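Local structure of alpha-1,6-mannanase (Bacteroides thetaiotaomicron, 4V1S) at residues Q261-N266 and N310-F315; Y357-G362 and L374-V379. The protein is a family GH76 glycoside hydrolase that probably cleaves alpha-1,6-mannosidic linkages in mannan. One frame throughout, in Å; residues are numbered along the deposited sequence. Where two conformers were deposited one is given.

Interaction 1: residues Q261-N266 and N310-F315; sequences QKWSYN and NDPGYF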
ATOM      1  N   GLN A 261       3.308  10.744  16.116  1.00 15.95           N
ATOM      2  CA  GLN A 261       4.258   9.922  15.354  1.00 17.60           C
ATOM      3  C   GLN A 261       4.049  10.109  13.861  1.00 16.01           C
ATOM      4  O   GLN A 261       2.946   9.936  13.350  1.00 15.87           O
ATOM      5  CB  GLN A 261       4.132   8.448  15.696  1.00 20.46           C
ATOM      6  CG  GLN A 261       4.999   7.523  14.856  1.00 23.86           C
ATOM      7  CD  GLN A 261       6.488   7.670  15.145  1.00 27.52           C
ATOM      8  OE1 GLN A 261       6.897   7.829  16.314  1.00 37.20           O
ATOM      9  NE2 GLN A 261       7.319   7.591  14.095  1.00 28.16           N
ATOM     10  N   LYS A 262       5.129  10.466  13.175  1.00 16.26           N
ATOM     11  CA  LYS A 262       5.103  10.633  11.724  1.00 14.10           C
ATOM     12  C   LYS A 262       5.677   9.405  11.044  1.00 15.16           C
ATOM     13  O   LYS A 262       6.832   9.045  11.272  1.00 16.57           O
ATOM     14  CB  LYS A 262       5.891  11.866  11.326  1.00 13.46           C
ATOM     15  CG  LYS A 262       5.108  13.127  11.673  1.00 15.77           C
ATOM     16  CD  LYS A 262       5.882  14.393  11.510  1.00 16.30           C
ATOM     17  CE  LYS A 262       5.001  15.563  11.910  1.00 16.10           C
ATOM     18  NZ  LYS A 262       5.791  16.807  12.082  1.00 17.24           N
ATOM     19  N   TRP A 263       4.859   8.803  10.185  1.00 14.16           N
ATOM     20  CA  TRP A 263       5.258   7.656   9.399  1.00 13.59           C
ATOM     21  C   TRP A 263       5.196   8.010   7.928  1.00 13.07           C
ATOM     22  O   TRP A 263       4.244   8.665   7.472  1.00 13.69           O
ATOM     23  CB  TRP A 263       4.309   6.459   9.623  1.00 13.21           C
ATOM     24  CG  TRP A 263       4.358   5.907  11.010  1.00 15.33           C
ATOM     25  CD1 TRP A 263       3.351   5.850  11.874  1.00 17.55           C
ATOM     26  CD2 TRP A 263       5.478   5.257  11.638  1.00 16.66           C
ATOM     27  NE1 TRP A 263       3.756   5.262  13.052  1.00 21.37           N
ATOM     28  CE2 TRP A 263       5.068   4.875  12.922  1.00 18.81           C
ATOM     29  CE3 TRP A 263       6.793   4.981  11.240  1.00 15.31           C
ATOM     30  CZ2 TRP A 263       5.919   4.214  13.816  1.00 20.77           C
ATOM     31  CZ3 TRP A 263       7.645   4.329  12.106  1.00 16.01           C
ATOM     32  CH2 TRP A 263       7.198   3.944  13.395  1.00 18.19           C
ATOM     33  N   SER A 264       6.125   7.446   7.174  1.00 12.43           N
ATOM     34  CA  SER A 264       6.202   7.712   5.741  1.00 11.59           C
ATOM     35  C   SER A 264       4.928   7.395   4.960  1.00 12.81           C
ATOM     36  O   SER A 264       4.547   8.185   4.097  1.00 13.70           O
ATOM     37  CB  SER A 264       7.414   6.993   5.114  1.00 13.15           C
ATOM     38  OG  SER A 264       7.346   5.597   5.333  1.00 12.77           O
ATOM     39  N   TYR A 265       4.280   6.261   5.240  1.00 11.72           N
ATOM     40  CA  TYR A 265       3.138   5.852   4.470  1.00 11.26           C
ATOM     41  C   TYR A 265       1.889   6.710   4.686  1.00 12.59           C
ATOM     42  O   TYR A 265       1.027   6.773   3.836  1.00 11.84           O
ATOM     43  CB  TYR A 265       2.826   4.377   4.672  1.00 11.70           C
ATOM     44  CG  TYR A 265       2.068   3.961   5.926  1.00 12.18           C
ATOM     45  CD1 TYR A 265       2.293   4.570   7.188  1.00 13.45           C
ATOM     46  CD2 TYR A 265       1.154   2.920   5.867  1.00 12.46           C
ATOM     47  CE1 TYR A 265       1.613   4.167   8.322  1.00 14.61           C
ATOM     48  CE2 TYR A 265       0.460   2.513   6.984  1.00 12.89           C
ATOM     49  CZ  TYR A 265       0.686   3.125   8.217  1.00 14.10           C
ATOM     50  OH  TYR A 265      -0.017   2.710   9.312  1.00 15.35           O
ATOM     51  N   ASN A 266       1.817   7.403   5.808  1.00 11.40           N
ATOM     52  CA  ASN A 266       0.703   8.340   6.027  1.00 12.48           C
ATOM     53  C   ASN A 266       0.854   9.569   5.122  1.00 13.33           C
ATOM     54  O   ASN A 266      -0.115  10.035   4.540  1.00 15.17           O
ATOM     55  CB  ASN A 266       0.590   8.710   7.494  1.00 11.69           C
ATOM     56  CG  ASN A 266      -0.142   7.659   8.273  1.00 13.47           C
ATOM     57  OD1 ASN A 266      -1.020   6.970   7.723  1.00 16.51           O
ATOM     58  ND2 ASN A 266       0.223   7.489   9.518  1.00 15.16           N
ATOM     59  N   ASN A 310      14.569   5.749   5.411  1.00 13.95           N
ATOM     60  CA  ASN A 310      14.713   5.526   6.845  1.00 15.24           C
ATOM     61  C   ASN A 310      13.373   5.286   7.561  1.00 15.70           C
ATOM     62  O   ASN A 310      12.976   6.022   8.469  1.00 13.45           O
ATOM     63  CB  ASN A 310      15.436   6.718   7.470  1.00 17.90           C
ATOM     64  CG  ASN A 310      15.992   6.420   8.839  1.00 21.33           C
ATOM     65  OD1 ASN A 310      16.172   5.274   9.223  1.00 25.81           O
ATOM     66  ND2 ASN A 310      16.325   7.471   9.567  1.00 27.80           N
ATOM     67  N   ASP A 311      12.704   4.203   7.165  1.00 14.90           N
ATOM     68  CA  ASP A 311      11.459   3.780   7.781  1.00 12.91           C
ATOM     69  C   ASP A 311      11.300   2.289   7.467  1.00 11.13           C
ATOM     70  O   ASP A 311      12.029   1.718   6.634  1.00 13.78           O
ATOM     71  CB  ASP A 311      10.278   4.583   7.200  1.00 12.35           C
ATOM     72  CG  ASP A 311       9.340   5.211   8.270  1.00 12.14           C
ATOM     73  OD1 ASP A 311       9.738   5.380   9.462  1.00 14.67           O
ATOM     74  OD2 ASP A 311       8.199   5.595   7.871  1.00 13.99           O
ATOM     75  N   PRO A 312      10.294   1.654   8.079  1.00 13.15           N
ATOM     76  CA  PRO A 312       9.956   0.288   7.663  1.00 14.22           C
ATOM     77  C   PRO A 312       9.636   0.247   6.179  1.00 12.38           C
ATOM     78  O   PRO A 312       8.973   1.167   5.655  1.00 14.68           O
ATOM     79  CB  PRO A 312       8.705  -0.044   8.495  1.00 14.44           C
ATOM     80  CG  PRO A 312       8.823   0.854   9.713  1.00 14.03           C
ATOM     81  CD  PRO A 312       9.419   2.121   9.172  1.00 13.91           C
ATOM     82  N   GLY A 313      10.109  -0.791   5.494  1.00 11.92           N
ATOM     83  CA  GLY A 313       9.831  -0.910   4.061  1.00 12.59           C
ATOM     84  C   GLY A 313       8.364  -0.947   3.700  1.00 11.94           C
ATOM     85  O   GLY A 313       7.958  -0.340   2.724  1.00 11.58           O
ATOM     86  N   TYR A 314       7.584  -1.648   4.514  1.00 11.35           N
ATOM     87  CA  TYR A 314       6.163  -1.755   4.324  1.00 11.37           C
ATOM     88  C   TYR A 314       5.426  -0.428   4.519  1.00 11.44           C
ATOM     89  O   TYR A 314       4.220  -0.363   4.245  1.00 10.57           O
ATOM     90  CB  TYR A 314       5.537  -2.873   5.173  1.00  9.98           C
ATOM     91  CG  TYR A 314       5.874  -2.813   6.634  1.00 11.00           C
ATOM     92  CD1 TYR A 314       5.363  -1.811   7.454  1.00 11.58           C
ATOM     93  CD2 TYR A 314       6.764  -3.690   7.180  1.00 12.84           C
ATOM     94  CE1 TYR A 314       5.703  -1.730   8.790  1.00 12.95           C
ATOM     95  CE2 TYR A 314       7.083  -3.636   8.532  1.00 12.50           C
ATOM     96  CZ  TYR A 314       6.544  -2.650   9.326  1.00 12.93           C
ATOM     97  OH  TYR A 314       6.874  -2.546  10.652  1.00 14.58           O
ATOM     98  N   PHE A 315       6.149   0.615   4.951  1.00  9.87           N
ATOM     99  CA  PHE A 315       5.684   2.007   4.952  1.00 10.28           C
ATOM    100  C   PHE A 315       6.344   2.820   3.837  1.00 10.76           C
ATOM    101  O   PHE A 315       5.675   3.520   3.066  1.00 11.34           O
ATOM    102  CB  PHE A 315       5.969   2.724   6.278  1.00 10.97           C
ATOM    103  CG  PHE A 315       5.150   2.250   7.440  1.00 12.54           C
ATOM    104  CD1 PHE A 315       3.996   1.476   7.292  1.00 12.78           C
ATOM    105  CD2 PHE A 315       5.518   2.662   8.741  1.00 14.67           C
ATOM    106  CE1 PHE A 315       3.264   1.123   8.414  1.00 12.78           C
ATOM    107  CE2 PHE A 315       4.786   2.288   9.862  1.00 14.46           C
ATOM    108  CZ  PHE A 315       3.673   1.481   9.702  1.00 12.95           C
TER
HETATM  109  O   HOH W   1       9.131   7.605  10.768  1.00 16.11           O
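Y265 and F315 carry this contact with a face-to-face ring stack. Their centroids are 3.8 Å apart and their planes differ by 15°. F315 CD1 lies over the centre of the Y265 ring. Y265 CE1 is offset toward the rim of the F315 ring, and Y314 CE1 lies over the rim of the opposite face of F315. The first torsion of Y265 puts CG between the backbone N and the carbonyl carbon (chi1 80°), which lays the ring flat along F315. W263 adds a third ring. Its five-membered ring meets F315 obliquely, and W263 CD2 is 3.5 Å from F315 CE2. The indole is held between F315 on one face and Q261 CG on the other.

The polar part centres on D311. Its OD2 takes two bonds from S264. S264 N approaches nearly along the C-O axis at 2.9 Å from D311 OD2, with an N-H...O angle of 163°. S264 OG reaches the anti lone pair of D311 OD2 at 2.7 Å. D311 thus grips the first turn of helix 264-281 just after its N-cap, W263. D311 OD1 sits at the edge of the W263 ring, 3.5 Å from W263 CE3. A water bridges D311 OD1 to K262 O.

Y265 OH is hydrogen-bonded to a glycerol, probably from the crystallisation liquor. Such molecules often mark pockets, so the ring may line one. Putting an alanine in place of this tyrosine is likely to leave one face of F315 without its stacking partner and that ring freer to turn.

The contact joins the N-terminal ends of helices 264-281 and 313-330, in what is, by family, an (alpha/alpha)6 barrel. W301 of helix 284-301 packs on S264 and D311. Helix 202-219 lies beside Y265, and strand 246-252 touches K262 and W263.

Interaction 2: residues Y357-G362 and L374-V379; sequences YPEHWG and LRFSTV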
ATOM      1  N   TYR A 357      14.919 -10.047   3.081  1.00 17.18           N
ATOM      2  CA  TYR A 357      14.888  -8.599   3.293  1.00 14.92           C
ATOM      3  C   TYR A 357      14.548  -8.241   4.729  1.00 15.59           C
ATOM      4  O   TYR A 357      13.725  -8.911   5.379  1.00 15.86           O
ATOM      5  CB  TYR A 357      13.889  -7.936   2.321  1.00 15.22           C
ATOM      6  CG  TYR A 357      14.419  -8.033   0.920  1.00 15.21           C
ATOM      7  CD1 TYR A 357      14.202  -9.172   0.133  1.00 16.48           C
ATOM      8  CD2 TYR A 357      15.229  -7.025   0.405  1.00 15.99           C
ATOM      9  CE1 TYR A 357      14.767  -9.277  -1.136  1.00 16.65           C
ATOM     10  CE2 TYR A 357      15.775  -7.115  -0.872  1.00 14.29           C
ATOM     11  CZ  TYR A 357      15.569  -8.252  -1.624  1.00 17.05           C
ATOM     12  OH  TYR A 357      16.152  -8.330  -2.878  1.00 17.54           O
ATOM     13  N   PRO A 358      15.178  -7.171   5.235  1.00 17.09           N
ATOM     14  CA  PRO A 358      14.922  -6.703   6.574  1.00 17.79           C
ATOM     15  C   PRO A 358      13.632  -5.885   6.681  1.00 16.04           C
ATOM     16  O   PRO A 358      13.068  -5.420   5.681  1.00 18.15           O
ATOM     17  CB  PRO A 358      16.128  -5.820   6.846  1.00 17.38           C
ATOM     18  CG  PRO A 358      16.383  -5.178   5.507  1.00 16.81           C
ATOM     19  CD  PRO A 358      16.150  -6.310   4.536  1.00 18.23           C
ATOM     20  N   GLU A 359      13.206  -5.667   7.909  1.00 16.50           N
ATOM     21  CA  GLU A 359      12.026  -4.858   8.166  1.00 14.96           C
ATOM     22  C   GLU A 359      12.201  -3.389   7.747  1.00 14.36           C
ATOM     23  O   GLU A 359      11.291  -2.802   7.131  1.00 14.67           O
ATOM     24  CB  GLU A 359      11.687  -4.907   9.643  1.00 14.40           C
ATOM     25  CG  GLU A 359      10.512  -4.053  10.048  1.00 16.72           C
ATOM     26  CD  GLU A 359       9.933  -4.408  11.404  1.00 18.10           C
ATOM     27  OE1 GLU A 359      10.587  -5.112  12.214  1.00 21.00           O
ATOM     28  OE2 GLU A 359       8.816  -3.947  11.701  1.00 21.43           O
ATOM     29  N   HIS A 360      13.375  -2.836   8.044  1.00 15.20           N
ATOM     30  CA  HIS A 360      13.632  -1.395   7.887  0.50 15.41           C
ATOM     31  C   HIS A 360      14.559  -1.157   6.681  1.00 14.71           C
ATOM     32  O   HIS A 360      15.425  -1.988   6.377  1.00 17.91           O
ATOM     33  CB  HIS A 360      14.223  -0.874   9.203  0.50 15.64           C
ATOM     34  CG  HIS A 360      14.218   0.620   9.358  0.50 15.49           C
ATOM     35  ND1 HIS A 360      13.242   1.308  10.056  0.50 15.88           N
ATOM     36  CD2 HIS A 360      15.118   1.551   8.958  0.50 12.27           C
ATOM     37  CE1 HIS A 360      13.538   2.594  10.057  0.50 13.05           C
ATOM     38  NE2 HIS A 360      14.673   2.760   9.394  0.50 16.38           N
ATOM     39  N   TRP A 361      14.347  -0.044   5.964  1.00 13.37           N
ATOM     40  CA  TRP A 361      15.102   0.236   4.747  1.00 15.28           C
ATOM     41  C   TRP A 361      16.235   1.250   4.906  1.00 16.38           C
ATOM     42  O   TRP A 361      16.867   1.639   3.929  1.00 17.11           O
ATOM     43  CB  TRP A 361      14.155   0.694   3.644  1.00 14.63           C
ATOM     44  CG  TRP A 361      13.339  -0.394   2.986  1.00 12.83           C
ATOM     45  CD1 TRP A 361      13.300  -1.727   3.289  1.00 15.09           C
ATOM     46  CD2 TRP A 361      12.415  -0.197   1.921  1.00 12.81           C
ATOM     47  NE1 TRP A 361      12.437  -2.384   2.441  1.00 14.30           N
ATOM     48  CE2 TRP A 361      11.863  -1.459   1.599  1.00 12.34           C
ATOM     49  CE3 TRP A 361      11.981   0.931   1.217  1.00 14.80           C
ATOM     50  CZ2 TRP A 361      10.900  -1.615   0.601  1.00 12.32           C
ATOM     51  CZ3 TRP A 361      11.017   0.784   0.223  1.00 14.75           C
ATOM     52  CH2 TRP A 361      10.491  -0.506  -0.088  1.00 13.90           C
ATOM     53  N   GLY A 362      16.534   1.625   6.142  1.00 16.81           N
ATOM     54  CA  GLY A 362      17.466   2.725   6.398  1.00 16.88           C
ATOM     55  C   GLY A 362      18.943   2.384   6.347  1.00 17.79           C
ATOM     56  O   GLY A 362      19.765   3.255   6.074  1.00 19.54           O
ATOM     57  N   LEU A 374       6.154 -12.082   6.333  1.00 13.14           N
ATOM     58  CA  LEU A 374       5.756 -12.044   4.944  1.00 12.01           C
ATOM     59  C   LEU A 374       5.864 -10.652   4.323  1.00 13.50           C
ATOM     60  O   LEU A 374       6.202 -10.541   3.172  1.00 15.45           O
ATOM     61  CB  LEU A 374       4.322 -12.552   4.818  1.00 12.72           C
ATOM     62  CG  LEU A 374       3.750 -12.690   3.389  1.00 14.40           C
ATOM     63  CD1 LEU A 374       4.590 -13.666   2.569  1.00 12.43           C
ATOM     64  CD2 LEU A 374       2.290 -13.122   3.480  1.00 13.60           C
ATOM     65  N   ARG A 375       5.559  -9.597   5.074  1.00 11.41           N
ATOM     66  CA  ARG A 375       5.579  -8.298   4.427  1.00 12.64           C
ATOM     67  C   ARG A 375       6.950  -7.824   4.038  1.00 11.43           C
ATOM     68  O   ARG A 375       7.060  -6.982   3.118  1.00 13.93           O
ATOM     69  CB  ARG A 375       4.732  -7.204   5.073  1.00 23.46           C
ATOM     70  CG  ARG A 375       5.035  -6.980   6.450  1.00 19.52           C
ATOM     71  CD  ARG A 375       3.906  -6.374   7.307  1.00 14.71           C
ATOM     72  NE  ARG A 375       4.664  -6.600   8.516  1.00 19.42           N
ATOM     73  CZ  ARG A 375       4.728  -5.883   9.603  1.00 16.30           C
ATOM     74  NH1 ARG A 375       3.972  -4.819   9.788  1.00 23.42           N
ATOM     75  NH2 ARG A 375       5.587  -6.299  10.543  1.00 17.05           N
ATOM     76  N   PHE A 376       8.002  -8.331   4.695  1.00 13.59           N
ATOM     77  CA  PHE A 376       9.323  -7.742   4.471  1.00 13.25           C
ATOM     78  C   PHE A 376       9.804  -7.970   3.017  1.00 12.53           C
ATOM     79  O   PHE A 376      10.376  -7.077   2.382  1.00 14.95           O
ATOM     80  CB  PHE A 376      10.388  -8.285   5.421  1.00 14.81           C
ATOM     81  CG  PHE A 376      10.121  -8.103   6.904  1.00 14.70           C
ATOM     82  CD1 PHE A 376       9.046  -7.369   7.411  1.00 16.06           C
ATOM     83  CD2 PHE A 376      11.023  -8.680   7.819  1.00 17.04           C
ATOM     84  CE1 PHE A 376       8.846  -7.254   8.772  1.00 18.49           C
ATOM     85  CE2 PHE A 376      10.828  -8.558   9.186  1.00 18.71           C
ATOM     86  CZ  PHE A 376       9.733  -7.846   9.671  1.00 18.96           C
ATOM     87  N   SER A 377       9.628  -9.185   2.501  1.00 13.41           N
ATOM     88  CA  SER A 377      10.112  -9.484   1.163  1.00 11.74           C
ATOM     89  C   SER A 377       9.048  -9.206   0.117  1.00 10.82           C
ATOM     90  O   SER A 377       9.388  -8.893  -1.019  1.00 13.57           O
ATOM     91  CB  SER A 377      10.614 -10.917   1.025  1.00 13.87           C
ATOM     92  OG  SER A 377      11.850 -11.074   1.706  1.00 18.93           O
ATOM     93  N   THR A 378       7.765  -9.277   0.484  1.00 11.80           N
ATOM     94  CA  THR A 378       6.744  -9.044  -0.530  1.00 11.13           C
ATOM     95  C   THR A 378       6.742  -7.555  -0.988  1.00 10.77           C
ATOM     96  O   THR A 378       6.493  -7.280  -2.170  1.00 11.01           O
ATOM     97  CB  THR A 378       5.363  -9.462  -0.047  1.00 12.22           C
ATOM     98  OG1 THR A 378       5.012  -8.764   1.146  1.00 14.57           O
ATOM     99  CG2 THR A 378       5.271 -10.997   0.140  1.00 13.37           C
ATOM    100  N   VAL A 379       7.002  -6.606  -0.073  1.00 11.15           N
ATOM    101  CA  VAL A 379       7.089  -5.211  -0.497  1.00 10.65           C
ATOM    102  C   VAL A 379       8.273  -5.017  -1.446  1.00 10.31           C
ATOM    103  O   VAL A 379       8.185  -4.256  -2.376  1.00 11.11           O
ATOM    104  CB  VAL A 379       7.100  -4.249   0.671  1.00 10.64           C
ATOM    105  CG1 VAL A 379       8.302  -4.456   1.584  1.00  8.92           C
ATOM    106  CG2 VAL A 379       7.017  -2.823   0.195  1.00 11.28           C
TER
HETATM  107  O   HOH W   2      12.486 -11.214   4.230  1.00 21.96           O
HETATM  108  O   HOH W   3      11.445  -4.846   3.537  1.00 14.81           O
HETATM  109  O   HOH W   4       6.789  -5.412  13.175  1.00 50.12           O
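The F376 ring packs against E359. E359 CB stands 3.8 Å from the centroid of the F376 ring, 21° off its normal, a CH-pi contact. The E359 chain has CG anti to the backbone N (chi1 177°), and this carries CG along the same ring toward F376 CE1. Y357 O lies at the edge of the ring and touches F376 CB at 3.4 Å. S377 OG meets the edge of the Y357 ring, 3.4 Å from Y357 CD1. Deeper in, W361 CZ2 rests on V379 CG1 at 4.0 Å.

No direct hydrogen bond crosses the contact. Waters do this work. One accepts from W361 NE1 and donates to P358 O and F376 O. A second accepts from Y357 N and bonds with S377 OG. A third joins E359 OE2 to R375 NH2. These two atoms are 4.2 Å apart and no N-H points at the oxygen, so they form no salt bridge. E359 OE2 is also hydrogen-bonded to Y314 OH, and R375 forms a salt bridge with D373.

The loop 357-362 lies along the start of helix 374-394. Helix 334-350 backs Y357 and W361. Helix 313-330 packs on W361 and V379, while helix 81-97 lies against R375 and V379.

How the interactions relate
Interaction 1 is a buried contact between two helix starts. Interaction 2 is only partly buried and sets a loop on a helix start. Their centres are about 12 Å apart. They follow one another along the chain and meet at the start of helix 313-330, which belongs to interaction 1. There G313 N is probably hydrogen-bonded to E359 O, and Y314 OH to E359 OE2. Y314 also makes a cation-pi contact with R375, and G313 packs on W361. The chemistry follows the setting. The core contact uses stacked rings and direct bonds to a carboxylate. The shallower one has no ring stack. Glutamate methylenes lie over one phenylalanine face, and waters bridge its polar groups.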